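Local coordinates for protein mandalate racemase/muconate lactonizing enzyme (Unidentified, PDB 4E4U) that is of unsettled substrate specificity but, as a member of the mandelate racemase/muconate lactonizing enzyme family, probably abstracts an alpha-proton from a carboxylate substrate, at residues W23-L28 with N312-A317; Q84-T89 with L261-E266; S216-A221 with A245-H250. All coordinates share one frame; numbering follows the deposited sequence. Where two conformers were deposited one is given.

How the interactions relate
The N-terminal sheet comes first: strand 22-30 carries residues 23-28, which meet residues 312-317, at the start of helix 314-325, and so close the outermost loop as interaction 1. Inside that span, residues 84-89 at the head of helix 88-109 meet residues 261-266 and close a second loop, interaction 2. Interaction 3, between residues 216-221 and 245-250, closes the innermost one, so the three nest without crossing. The first two tie the N-terminal domain to the barrel domain at points whose nearest atoms are about 8 Å apart. The third joins two successive barrel helices, its centre about 35 Å from that of interaction 1, on the opposite side of the chain's centre.

Interaction 1 of 3, residues W23-L28 with N312-A317; sequences WIFVKL and NGPVGA
Asn-312 and Trp-23 meet where the three-stranded antiparallel sheet of the N-terminal domain rests on the barrel domain, the two-domain plan of the enolase superfamily. Carbonyl carbon C of Asn-312 lies over one indole face, offset toward the rim and 3.4 Å from NE1 of Trp-23. That NE1 is hydrogen-bonded to the carbonyl of Gly-19, which helps fix the ring. Gly-313, the N-cap of helix 314-325, continues over the same face: its CA stands 3.6 Å from the centroid of the six-membered ring of Trp-23, 18° off the normal, a CH-pi contact. Its backbone N is hydrogen-bonded to Glu-39 OE2 of strand 35-40, and Gly-316 N to OE1 of the same carboxylate, so this neighbouring strand holds the start of the helix as well. Pro-314 follows, with CD 3.8 Å from CZ3 of Trp-23 and at the edge of the Phe-25 ring, 4.2 Å from CZ. Val-315 completes the contact. Its CG1 is anti to the backbone N (chi1 173°), which leaves CG2 as the branch directed at Phe-25, and the two side chains meet at a slant, with Val-315 CG2 3.6 Å from Phe-25 CE1.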
ATOM      1  N   TRP A  23       2.428  36.585  28.042  1.00 13.96           N
ATOM      2  CA  TRP A  23       2.031  35.266  28.520  1.00 13.98           C
ATOM      3  C   TRP A  23       0.612  35.334  29.055  1.00 13.95           C
ATOM      4  O   TRP A  23       0.248  36.279  29.758  1.00 15.63           O
ATOM      5  CB  TRP A  23       2.992  34.777  29.603  1.00 14.59           C
ATOM      6  CG  TRP A  23       4.409  34.653  29.123  1.00 14.08           C
ATOM      7  CD1 TRP A  23       4.825  34.382  27.845  1.00 14.38           C
ATOM      8  CD2 TRP A  23       5.602  34.816  29.906  1.00 13.96           C
ATOM      9  NE1 TRP A  23       6.201  34.352  27.793  1.00 14.44           N
ATOM     10  CE2 TRP A  23       6.700  34.616  29.043  1.00 14.07           C
ATOM     11  CE3 TRP A  23       5.842  35.104  31.254  1.00 14.91           C
ATOM     12  CZ2 TRP A  23       8.025  34.713  29.485  1.00 14.96           C
ATOM     13  CZ3 TRP A  23       7.160  35.190  31.692  1.00 15.11           C
ATOM     14  CH2 TRP A  23       8.231  34.994  30.812  1.00 15.61           C
ATOM     15  N   ILE A  24      -0.187  34.331  28.703  1.00 13.30           N
ATOM     16  CA  ILE A  24      -1.593  34.300  29.078  1.00 12.90           C
ATOM     17  C   ILE A  24      -1.810  33.327  30.225  1.00 13.68           C
ATOM     18  O   ILE A  24      -1.733  32.110  30.029  1.00 13.44           O
ATOM     19  CB  ILE A  24      -2.475  33.865  27.888  1.00 13.90           C
ATOM     20  CG1 ILE A  24      -2.225  34.757  26.670  1.00 14.86           C
ATOM     21  CG2 ILE A  24      -3.940  33.895  28.284  1.00 14.50           C
ATOM     22  CD1 ILE A  24      -2.894  34.247  25.397  1.00 15.73           C
ATOM     23  N   PHE A  25      -2.091  33.853  31.415  1.00 13.67           N
ATOM     24  CA  PHE A  25      -2.310  33.006  32.584  1.00 13.73           C
ATOM     25  C   PHE A  25      -3.773  32.995  32.987  1.00 13.52           C
ATOM     26  O   PHE A  25      -4.471  34.000  32.847  1.00 14.74           O
ATOM     27  CB  PHE A  25      -1.471  33.484  33.777  1.00 14.49           C
ATOM     28  CG  PHE A  25       0.009  33.503  33.516  1.00 15.02           C
ATOM     29  CD1 PHE A  25       0.695  32.336  33.202  1.00 15.46           C
ATOM     30  CD2 PHE A  25       0.724  34.692  33.609  1.00 15.55           C
ATOM     31  CE1 PHE A  25       2.063  32.359  32.969  1.00 16.04           C
ATOM     32  CE2 PHE A  25       2.085  34.716  33.383  1.00 16.24           C
ATOM     33  CZ  PHE A  25       2.757  33.552  33.057  1.00 16.18           C
ATOM     34  N   VAL A  26      -4.229  31.860  33.506  1.00 13.51           N
ATOM     35  CA  VAL A  26      -5.553  31.780  34.110  1.00 13.73           C
ATOM     36  C   VAL A  26      -5.433  31.262  35.539  1.00 14.07           C
ATOM     37  O   VAL A  26      -4.610  30.382  35.827  1.00 15.02           O
ATOM     38  CB  VAL A  26      -6.503  30.878  33.287  1.00 14.23           C
ATOM     39  CG1 VAL A  26      -6.841  31.544  31.956  1.00 14.74           C
ATOM     40  CG2 VAL A  26      -5.892  29.492  33.068  1.00 14.77           C
ATOM     41  N   LYS A  27      -6.227  31.837  36.438  1.00 14.39           N
ATOM     42  CA  LYS A  27      -6.285  31.382  37.823  1.00 15.35           C
ATOM     43  C   LYS A  27      -7.704  30.942  38.152  1.00 15.21           C
ATOM     44  O   LYS A  27      -8.657  31.698  37.961  1.00 16.49           O
ATOM     45  CB  LYS A  27      -5.814  32.479  38.783  1.00 17.87           C
ATOM     46  CG  LYS A  27      -4.314  32.734  38.725  1.00 20.19           C
ATOM     47  CD  LYS A  27      -3.874  33.838  39.693  1.00 22.67           C
ATOM     48  CE  LYS A  27      -4.083  33.447  41.152  1.00 24.02           C
ATOM     49  NZ  LYS A  27      -3.668  34.516  42.094  1.00 25.64           N
ATOM     50  N   LEU A  28      -7.841  29.703  38.618  1.00 15.03           N
ATOM     51  CA  LEU A  28      -9.137  29.155  39.000  1.00 15.09           C
ATOM     52  C   LEU A  28      -9.227  29.029  40.503  1.00 15.58           C
ATOM     53  O   LEU A  28      -8.232  28.734  41.170  1.00 16.32           O
ATOM     54  CB  LEU A  28      -9.324  27.765  38.397  1.00 14.83           C
ATOM     55  CG  LEU A  28      -9.188  27.647  36.885  1.00 15.76           C
ATOM     56  CD1 LEU A  28      -9.438  26.209  36.455  1.00 16.93           C
ATOM     57  CD2 LEU A  28     -10.159  28.599  36.204  1.00 17.22           C
ATOM     58  N   ASN A 312       7.204  30.402  26.085  1.00 14.17           N
ATOM     59  CA  ASN A 312       6.122  31.007  26.843  1.00 14.63           C
ATOM     60  C   ASN A 312       6.550  31.054  28.306  1.00 13.38           C
ATOM     61  O   ASN A 312       7.749  30.934  28.592  1.00 14.45           O
ATOM     62  CB  ASN A 312       4.776  30.279  26.607  1.00 15.10           C
ATOM     63  CG  ASN A 312       4.865  28.770  26.768  1.00 14.94           C
ATOM     64  OD1 ASN A 312       5.276  28.044  25.852  1.00 14.24           O
ATOM     65  ND2 ASN A 312       4.443  28.283  27.925  1.00 17.04           N
ATOM     66  N   GLY A 313       5.595  31.219  29.221  1.00 13.62           N
ATOM     67  CA  GLY A 313       5.905  31.494  30.616  1.00 13.86           C
ATOM     68  C   GLY A 313       6.234  30.281  31.470  1.00 13.65           C
ATOM     69  O   GLY A 313       6.229  29.140  30.999  1.00 13.80           O
ATOM     70  N   PRO A 314       6.523  30.525  32.752  1.00 13.60           N
ATOM     71  CA  PRO A 314       6.955  29.443  33.638  1.00 14.03           C
ATOM     72  C   PRO A 314       5.813  28.553  34.115  1.00 13.72           C
ATOM     73  O   PRO A 314       6.075  27.482  34.652  1.00 14.30           O
ATOM     74  CB  PRO A 314       7.577  30.192  34.822  1.00 14.32           C
ATOM     75  CG  PRO A 314       6.836  31.485  34.848  1.00 15.25           C
ATOM     76  CD  PRO A 314       6.608  31.840  33.408  1.00 14.76           C
ATOM     77  N   VAL A 315       4.565  28.974  33.929  1.00 13.30           N
ATOM     78  CA  VAL A 315       3.447  28.120  34.328  1.00 12.99           C
ATOM     79  C   VAL A 315       3.290  26.974  33.324  1.00 12.97           C
ATOM     80  O   VAL A 315       3.195  25.806  33.712  1.00 12.99           O
ATOM     81  CB  VAL A 315       2.140  28.918  34.506  1.00 13.27           C
ATOM     82  CG1 VAL A 315       0.967  27.977  34.748  1.00 14.04           C
ATOM     83  CG2 VAL A 315       2.283  29.922  35.660  1.00 14.15           C
ATOM     84  N   GLY A 316       3.281  27.297  32.036  1.00 13.02           N
ATOM     85  CA  GLY A 316       3.303  26.266  31.015  1.00 13.14           C
ATOM     86  C   GLY A 316       4.543  25.395  31.135  1.00 12.92           C
ATOM     87  O   GLY A 316       4.478  24.184  30.931  1.00 12.68           O
ATOM     88  N   ALA A 317       5.680  26.001  31.477  1.00 12.20           N
ATOM     89  CA  ALA A 317       6.902  25.222  31.683  1.00 12.47           C
ATOM     90  C   ALA A 317       6.733  24.238  32.840  1.00 12.15           C
ATOM     91  O   ALA A 317       7.105  23.061  32.727  1.00 12.41           O
ATOM     92  CB  ALA A 317       8.091  26.136  31.922  1.00 13.77           C
TER

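Interaction 2 of 3, residues Q84-T89 with L261-E266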
ATOM      1  N   GLN A  84     -16.153  19.576  17.277  1.00 10.80           N
ATOM      2  CA  GLN A  84     -15.694  18.199  17.491  1.00 10.26           C
ATOM      3  C   GLN A  84     -14.640  17.795  16.459  1.00 10.04           C
ATOM      4  O   GLN A  84     -14.545  16.639  16.036  1.00 10.75           O
ATOM      5  CB  GLN A  84     -16.863  17.200  17.541  1.00 11.08           C
ATOM      6  CG  GLN A  84     -16.552  15.976  18.384  1.00 11.23           C
ATOM      7  CD  GLN A  84     -17.792  15.175  18.709  1.00 10.66           C
ATOM      8  OE1 GLN A  84     -18.337  14.464  17.857  1.00 12.37           O
ATOM      9  NE2 GLN A  84     -18.273  15.308  19.940  1.00 10.81           N
ATOM     10  N   ARG A  85     -13.870  18.793  16.044  1.00 10.25           N
ATOM     11  CA  ARG A  85     -12.564  18.612  15.415  1.00  9.34           C
ATOM     12  C   ARG A  85     -11.717  19.750  15.975  1.00 10.14           C
ATOM     13  O   ARG A  85     -12.263  20.688  16.544  1.00 11.11           O
ATOM     14  CB  ARG A  85     -12.636  18.603  13.870  1.00 10.26           C
ATOM     15  CG  ARG A  85     -13.632  19.575  13.218  1.00 10.20           C
ATOM     16  CD  ARG A  85     -13.320  21.074  13.413  1.00 10.30           C
ATOM     17  NE  ARG A  85     -11.907  21.385  13.188  1.00 10.16           N
ATOM     18  CZ  ARG A  85     -11.310  21.459  11.998  1.00 10.14           C
ATOM     19  NH1 ARG A  85     -12.005  21.295  10.879  1.00 10.63           N
ATOM     20  NH2 ARG A  85     -10.009  21.718  11.930  1.00 10.96           N
ATOM     21  N   PRO A  86     -10.392  19.672  15.842  1.00 10.49           N
ATOM     22  CA  PRO A  86      -9.590  20.665  16.569  1.00 11.00           C
ATOM     23  C   PRO A  86      -9.830  22.112  16.131  1.00 10.99           C
ATOM     24  O   PRO A  86      -9.740  22.412  14.936  1.00 11.58           O
ATOM     25  CB  PRO A  86      -8.152  20.245  16.253  1.00 12.32           C
ATOM     26  CG  PRO A  86      -8.254  18.768  16.009  1.00 12.27           C
ATOM     27  CD  PRO A  86      -9.562  18.603  15.264  1.00 10.94           C
ATOM     28  N   ASP A  87     -10.148  22.977  17.096  1.00 11.24           N
ATOM     29  CA  ASP A  87     -10.128  24.424  16.917  1.00 10.81           C
ATOM     30  C   ASP A  87      -8.910  24.910  17.700  1.00 10.81           C
ATOM     31  O   ASP A  87      -8.866  24.805  18.928  1.00 11.63           O
ATOM     32  CB  ASP A  87     -11.426  25.068  17.426  1.00 11.87           C
ATOM     33  CG  ASP A  87     -11.399  26.594  17.332  1.00 12.96           C
ATOM     34  OD1 ASP A  87     -10.468  27.211  17.910  1.00 14.62           O
ATOM     35  OD2 ASP A  87     -12.309  27.181  16.692  1.00 13.53           O
ATOM     36  N   LEU A  88      -7.914  25.413  16.981  1.00 10.73           N
ATOM     37  CA  LEU A  88      -6.600  25.667  17.566  1.00 10.67           C
ATOM     38  C   LEU A  88      -6.646  26.613  18.778  1.00 10.48           C
ATOM     39  O   LEU A  88      -6.001  26.361  19.797  1.00 11.11           O
ATOM     40  CB  LEU A  88      -5.663  26.224  16.494  1.00 11.11           C
ATOM     41  CG  LEU A  88      -4.205  26.434  16.897  1.00 11.21           C
ATOM     42  CD1 LEU A  88      -3.508  25.106  17.178  1.00 12.19           C
ATOM     43  CD2 LEU A  88      -3.484  27.194  15.807  1.00 12.26           C
ATOM     44  N   THR A  89      -7.405  27.700  18.678  1.00 10.96           N
ATOM     45  CA  THR A  89      -7.486  28.632  19.797  1.00 11.09           C
ATOM     46  C   THR A  89      -8.218  28.001  20.972  1.00 10.71           C
ATOM     47  O   THR A  89      -7.783  28.140  22.119  1.00 11.15           O
ATOM     48  CB  THR A  89      -8.134  29.971  19.389  1.00 12.09           C
ATOM     49  OG1 THR A  89      -7.310  30.616  18.411  1.00 13.06           O
ATOM     50  CG2 THR A  89      -8.293  30.891  20.588  1.00 13.06           C
ATOM     51  N   LEU A 261       0.829  21.757  16.386  1.00  9.69           N
ATOM     52  CA  LEU A 261      -0.226  20.743  16.304  1.00  9.93           C
ATOM     53  C   LEU A 261      -0.994  20.685  17.617  1.00  9.67           C
ATOM     54  O   LEU A 261      -0.504  21.128  18.659  1.00 10.32           O
ATOM     55  CB  LEU A 261       0.367  19.371  15.974  1.00 10.96           C
ATOM     56  CG  LEU A 261       1.245  19.331  14.718  1.00 13.27           C
ATOM     57  CD1 LEU A 261       1.643  17.888  14.421  1.00 14.03           C
ATOM     58  CD2 LEU A 261       0.569  19.964  13.511  1.00 14.79           C
ATOM     59  N   THR A 262      -2.194  20.135  17.572  1.00  9.95           N
ATOM     60  CA  THR A 262      -3.016  20.064  18.764  1.00 10.22           C
ATOM     61  C   THR A 262      -3.899  18.821  18.741  1.00 10.21           C
ATOM     62  O   THR A 262      -4.374  18.409  17.681  1.00 10.40           O
ATOM     63  CB  THR A 262      -3.877  21.340  18.933  1.00 10.41           C
ATOM     64  OG1 THR A 262      -4.600  21.256  20.166  1.00 11.50           O
ATOM     65  CG2 THR A 262      -4.842  21.529  17.754  1.00 11.64           C
ATOM     66  N   THR A 263      -4.124  18.258  19.928  1.00 10.11           N
ATOM     67  CA  THR A 263      -4.887  17.028  20.174  1.00 10.47           C
ATOM     68  C   THR A 263      -4.216  15.745  19.700  1.00  9.28           C
ATOM     69  O   THR A 263      -3.396  15.737  18.771  1.00  9.93           O
ATOM     70  CB  THR A 263      -6.342  17.034  19.604  1.00 11.04           C
ATOM     71  OG1 THR A 263      -6.347  16.664  18.214  1.00 10.95           O
ATOM     72  CG2 THR A 263      -7.044  18.373  19.824  1.00 11.80           C
ATOM     73  N   LYS A 264      -4.614  14.647  20.333  1.00  9.50           N
ATOM     74  CA  LYS A 264      -4.142  13.325  19.958  1.00  9.98           C
ATOM     75  C   LYS A 264      -4.512  12.967  18.519  1.00  9.77           C
ATOM     76  O   LYS A 264      -3.817  12.184  17.887  1.00 10.75           O
ATOM     77  CB  LYS A 264      -4.706  12.287  20.922  1.00 11.13           C
ATOM     78  CG  LYS A 264      -6.230  12.236  20.953  1.00 11.77           C
ATOM     79  CD  LYS A 264      -6.711  11.490  22.197  1.00 12.81           C
ATOM     80  CE  LYS A 264      -8.213  11.611  22.406  1.00 13.31           C
ATOM     81  NZ  LYS A 264      -8.618  13.020  22.712  1.00 13.31           N
ATOM     82  N   TYR A 265      -5.592  13.538  17.997  1.00  9.20           N
ATOM     83  CA  TYR A 265      -6.023  13.213  16.641  1.00  9.83           C
ATOM     84  C   TYR A 265      -5.022  13.691  15.588  1.00  9.68           C
ATOM     85  O   TYR A 265      -4.761  13.000  14.609  1.00 11.28           O
ATOM     86  CB  TYR A 265      -7.414  13.785  16.376  1.00 10.88           C
ATOM     87  CG  TYR A 265      -8.436  13.293  17.373  1.00 11.44           C
ATOM     88  CD1 TYR A 265      -8.882  11.975  17.342  1.00 11.38           C
ATOM     89  CD2 TYR A 265      -8.952  14.138  18.348  1.00 12.33           C
ATOM     90  CE1 TYR A 265      -9.818  11.515  18.260  1.00 12.27           C
ATOM     91  CE2 TYR A 265      -9.887  13.685  19.266  1.00 12.35           C
ATOM     92  CZ  TYR A 265     -10.317  12.381  19.213  1.00 13.08           C
ATOM     93  OH  TYR A 265     -11.242  11.942  20.125  1.00 15.97           O
ATOM     94  N   GLU A 266      -4.447  14.872  15.800  1.00  9.30           N
ATOM     95  CA  GLU A 266      -3.454  15.395  14.866  1.00  8.81           C
ATOM     96  C   GLU A 266      -2.131  14.653  14.977  1.00  8.92           C
ATOM     97  O   GLU A 266      -1.490  14.355  13.971  1.00 10.17           O
ATOM     98  CB  GLU A 266      -3.259  16.901  15.052  1.00  9.72           C
ATOM     99  CG  GLU A 266      -4.485  17.683  14.642  1.00 10.18           C
ATOM    100  CD  GLU A 266      -4.295  19.194  14.648  1.00 11.03           C
ATOM    101  OE1 GLU A 266      -3.159  19.684  14.858  1.00 10.98           O
ATOM    102  OE2 GLU A 266      -5.304  19.897  14.430  1.00 11.91           O
TER
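Pro-86 and Leu-88 make a buried van der Waals contact with the side chains of Thr-262, Thr-263 and Glu-266, joining the loop that leads into N-terminal-domain helix 88-109 to the loop and first turn that begin barrel helix 263-272. No hydrogen bond crosses it; the contact rests on carbon-carbon and carbon-oxygen approaches. The Pro-86 ring has the most extensive contact: CB touches the Thr-262 methyl CG2 at 3.9 Å, while CG lies 3.6 Å from Thr-263 OG1, the two side chains crossing at about a right angle. Glu-266 runs past the ring in the opposite direction, so that its OE2 comes 3.4 Å from Pro-86 CB. Leu-88 adds CD1, 3.9 Å from the same CG2 of Thr-262. This methyl faces both partners because OG1 of Thr-262 takes the position anti to its own nitrogen (chi1 -176°), where it reaches the carbonyl of Arg-285. Bonds within each segment fix the two surfaces. Thr-262 N donates to Glu-266 OE1 at 2.9 Å, nearly straight at 160° but from above the carboxylate plane, and Thr-263 OG1 donates to Thr-262 O at 2.7 Å on a lone pair. In residues 84-89, Arg-85 grips Pro-86 O side-on with NE (3.0 Å) and NH2. Between chains, Glu-266 OE2 is salt-bridged to Arg-85 NH2 of a second subunit, and Arg-85 NH2 to Glu-266 OE2 of that subunit, so this part of the contact belongs to a subunit interface. Asp-87, the N-cap of helix 88-109, binds Met-90 N through OD1. Around the contact, helix 70-79 adds Tyr-78 against Pro-86, Met-91 of helix 88-109 packs on both threonines, and Glu-291 of helix 289-301 touches Thr-263.

Interaction 3 of 3, residues S216-A221 with A245-H250; sequences SAIRLA and AQVAKH
Ala-217 O receives Ala-221 N at 2.8 Å, one of the helical bonds that hold the surface on which Val-247 packs; Ala-217 CB lies 3.8 Å from Val-247 CG2 and 4.0 Å from Val-247 CG1, so the small methyl meets both branches of the valine. This is helix-on-helix packing in the barrel domain. The short axes of residues 216-221 and 245-249 run in the same direction, inclined at a signed crossing angle of -26° and 9.3 Å apart at closest approach, as suits successive outer helices of a beta/alpha barrel. Ile-218 supplies the largest share of the contact. With CG1 anti to its carbonyl carbon (chi1 -70°) and CD1 extended beyond it, the side chain reaches across toward the end of the second helix. There, CD1 comes 3.8 Å from His-250 CB and packs against Gln-246 O at 3.8 Å; that carbonyl accepts a weak hydrogen bond from His-250 N. The imidazole meets the isoleucine obliquely, its CG 3.9 Å from Ile-218 CD1. Lys-222 NZ, one residue past the first segment, is hydrogen-bonded to His-250 O. Beneath the pair, Phe-232 of strand 231-233 touches Ala-217, Ala-221 and Val-247, and Ile-255 of strand 255-257 also packs on Val-247. Ser-252 of a neighbouring subunit packs against Ile-218. Helix 181-198 meets Leu-220 on another flank of helix 214-224.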
ATOM      1  N   SER A 216      13.002  21.457  -0.760  1.00  9.54           N
ATOM      2  CA  SER A 216      14.044  22.317  -0.207  1.00  9.49           C
ATOM      3  C   SER A 216      14.566  21.765   1.111  1.00  9.47           C
ATOM      4  O   SER A 216      15.777  21.746   1.353  1.00  9.73           O
ATOM      5  CB  SER A 216      13.513  23.739  -0.034  1.00 10.35           C
ATOM      6  OG  SER A 216      14.481  24.603   0.536  1.00 10.96           O
ATOM      7  N   ALA A 217      13.654  21.304   1.966  1.00  9.29           N
ATOM      8  CA  ALA A 217      14.048  20.669   3.223  1.00  9.71           C
ATOM      9  C   ALA A 217      14.961  19.471   2.987  1.00  8.91           C
ATOM     10  O   ALA A 217      15.908  19.244   3.738  1.00 10.10           O
ATOM     11  CB  ALA A 217      12.829  20.264   4.031  1.00 10.15           C
ATOM     12  N   ILE A 218      14.681  18.699   1.945  1.00  9.04           N
ATOM     13  CA  ILE A 218      15.525  17.555   1.609  1.00  9.18           C
ATOM     14  C   ILE A 218      16.923  17.992   1.151  1.00  9.71           C
ATOM     15  O   ILE A 218      17.937  17.421   1.588  1.00 10.47           O
ATOM     16  CB  ILE A 218      14.818  16.636   0.581  1.00  9.45           C
ATOM     17  CG1 ILE A 218      13.640  15.938   1.269  1.00  9.93           C
ATOM     18  CG2 ILE A 218      15.788  15.617  -0.024  1.00 10.91           C
ATOM     19  CD1 ILE A 218      12.669  15.298   0.302  1.00 10.53           C
ATOM     20  N   ARG A 219      16.994  19.013   0.296  1.00 10.08           N
ATOM     21  CA  ARG A 219      18.289  19.581  -0.100  1.00 10.56           C
ATOM     22  C   ARG A 219      19.087  20.024   1.126  1.00 10.57           C
ATOM     23  O   ARG A 219      20.286  19.759   1.232  1.00 12.06           O
ATOM     24  CB  ARG A 219      18.114  20.755  -1.071  1.00 11.01           C
ATOM     25  CG  ARG A 219      17.747  20.331  -2.484  1.00 11.71           C
ATOM     26  CD  ARG A 219      17.539  21.533  -3.379  1.00 11.88           C
ATOM     27  NE  ARG A 219      18.758  22.320  -3.572  1.00 11.35           N
ATOM     28  CZ  ARG A 219      18.773  23.569  -4.024  1.00 11.57           C
ATOM     29  NH1 ARG A 219      17.635  24.188  -4.324  1.00 11.98           N
ATOM     30  NH2 ARG A 219      19.926  24.205  -4.174  1.00 12.32           N
ATOM     31  N   LEU A 220      18.408  20.674   2.069  1.00 10.23           N
ATOM     32  CA  LEU A 220      19.072  21.147   3.280  1.00 10.49           C
ATOM     33  C   LEU A 220      19.537  19.973   4.138  1.00 11.04           C
ATOM     34  O   LEU A 220      20.670  19.952   4.614  1.00 11.29           O
ATOM     35  CB  LEU A 220      18.147  22.066   4.079  1.00 10.53           C
ATOM     36  CG  LEU A 220      18.706  22.538   5.428  1.00 11.84           C
ATOM     37  CD1 LEU A 220      20.065  23.224   5.272  1.00 13.36           C
ATOM     38  CD2 LEU A 220      17.700  23.462   6.121  1.00 13.06           C
ATOM     39  N   ALA A 221      18.667  18.985   4.326  1.00 10.50           N
ATOM     40  CA  ALA A 221      19.019  17.827   5.143  1.00 11.01           C
ATOM     41  C   ALA A 221      20.291  17.136   4.644  1.00 11.30           C
ATOM     42  O   ALA A 221      21.145  16.755   5.445  1.00 12.00           O
ATOM     43  CB  ALA A 221      17.863  16.838   5.206  1.00 11.84           C
ATOM     44  N   ALA A 245       6.471  13.733   6.085  1.00 10.63           N
ATOM     45  CA  ALA A 245       6.972  12.359   5.994  1.00 10.86           C
ATOM     46  C   ALA A 245       7.924  12.163   4.813  1.00 10.64           C
ATOM     47  O   ALA A 245       8.846  11.354   4.887  1.00 11.30           O
ATOM     48  CB  ALA A 245       5.833  11.361   5.928  1.00 11.18           C
ATOM     49  N   GLN A 246       7.694  12.891   3.728  0.60 10.94           N
ATOM     50  CA  GLN A 246       8.600  12.832   2.588  0.60 10.97           C
ATOM     51  C   GLN A 246      10.011  13.265   2.984  0.60 10.03           C
ATOM     52  O   GLN A 246      11.001  12.678   2.537  0.60 11.23           O
ATOM     53  CB  GLN A 246       8.070  13.682   1.441  0.60 13.25           C
ATOM     54  CG  GLN A 246       7.059  12.940   0.581  0.60 14.82           C
ATOM     55  CD  GLN A 246       7.626  11.662  -0.012  0.60 17.36           C
ATOM     56  OE1 GLN A 246       8.722  11.659  -0.573  0.60 18.33           O
ATOM     57  NE2 GLN A 246       6.886  10.562   0.128  0.60 18.70           N
ATOM     58  N   VAL A 247      10.106  14.285   3.831  1.00 10.61           N
ATOM     59  CA  VAL A 247      11.406  14.741   4.317  1.00 10.42           C
ATOM     60  C   VAL A 247      12.041  13.633   5.166  1.00  9.38           C
ATOM     61  O   VAL A 247      13.203  13.261   4.968  1.00 10.48           O
ATOM     62  CB  VAL A 247      11.319  16.064   5.099  1.00 10.18           C
ATOM     63  CG1 VAL A 247      12.709  16.510   5.528  1.00 11.18           C
ATOM     64  CG2 VAL A 247      10.659  17.140   4.257  1.00 11.31           C
ATOM     65  N   ALA A 248      11.267  13.070   6.089  1.00  9.69           N
ATOM     66  CA  ALA A 248      11.782  12.013   6.959  1.00 10.17           C
ATOM     67  C   ALA A 248      12.307  10.820   6.158  1.00  9.87           C
ATOM     68  O   ALA A 248      13.323  10.224   6.504  1.00 11.17           O
ATOM     69  CB  ALA A 248      10.709  11.570   7.942  1.00 10.80           C
ATOM     70  N   LYS A 249      11.613  10.478   5.078  1.00 10.06           N
ATOM     71  CA  LYS A 249      12.014   9.346   4.246  1.00 11.90           C
ATOM     72  C   LYS A 249      13.361   9.563   3.569  1.00 11.94           C
ATOM     73  O   LYS A 249      14.070   8.607   3.268  1.00 13.51           O
ATOM     74  CB  LYS A 249      10.946   9.066   3.184  1.00 14.73           C
ATOM     75  CG  LYS A 249       9.695   8.429   3.756  1.00 19.46           C
ATOM     76  CD  LYS A 249       8.566   8.417   2.742  1.00 23.75           C
ATOM     77  CE  LYS A 249       7.244   8.050   3.414  1.00 27.15           C
ATOM     78  NZ  LYS A 249       6.070   8.247   2.526  1.00 29.64           N
ATOM     79  N   HIS A 250      13.719  10.827   3.350  1.00 10.66           N
ATOM     80  CA  HIS A 250      14.893  11.164   2.554  1.00 11.26           C
ATOM     81  C   HIS A 250      16.086  11.661   3.362  1.00 12.11           C
ATOM     82  O   HIS A 250      17.067  12.125   2.786  1.00 14.37           O
ATOM     83  CB  HIS A 250      14.523  12.198   1.484  1.00 12.82           C
ATOM     84  CG  HIS A 250      13.848  11.602   0.290  1.00 15.10           C
ATOM     85  ND1 HIS A 250      14.548  11.122  -0.790  1.00 16.99           N
ATOM     86  CD2 HIS A 250      12.537  11.386   0.018  1.00 16.06           C
ATOM     87  CE1 HIS A 250      13.703  10.641  -1.687  1.00 17.64           C
ATOM     88  NE2 HIS A 250      12.474  10.790  -1.215  1.00 17.43           N
TER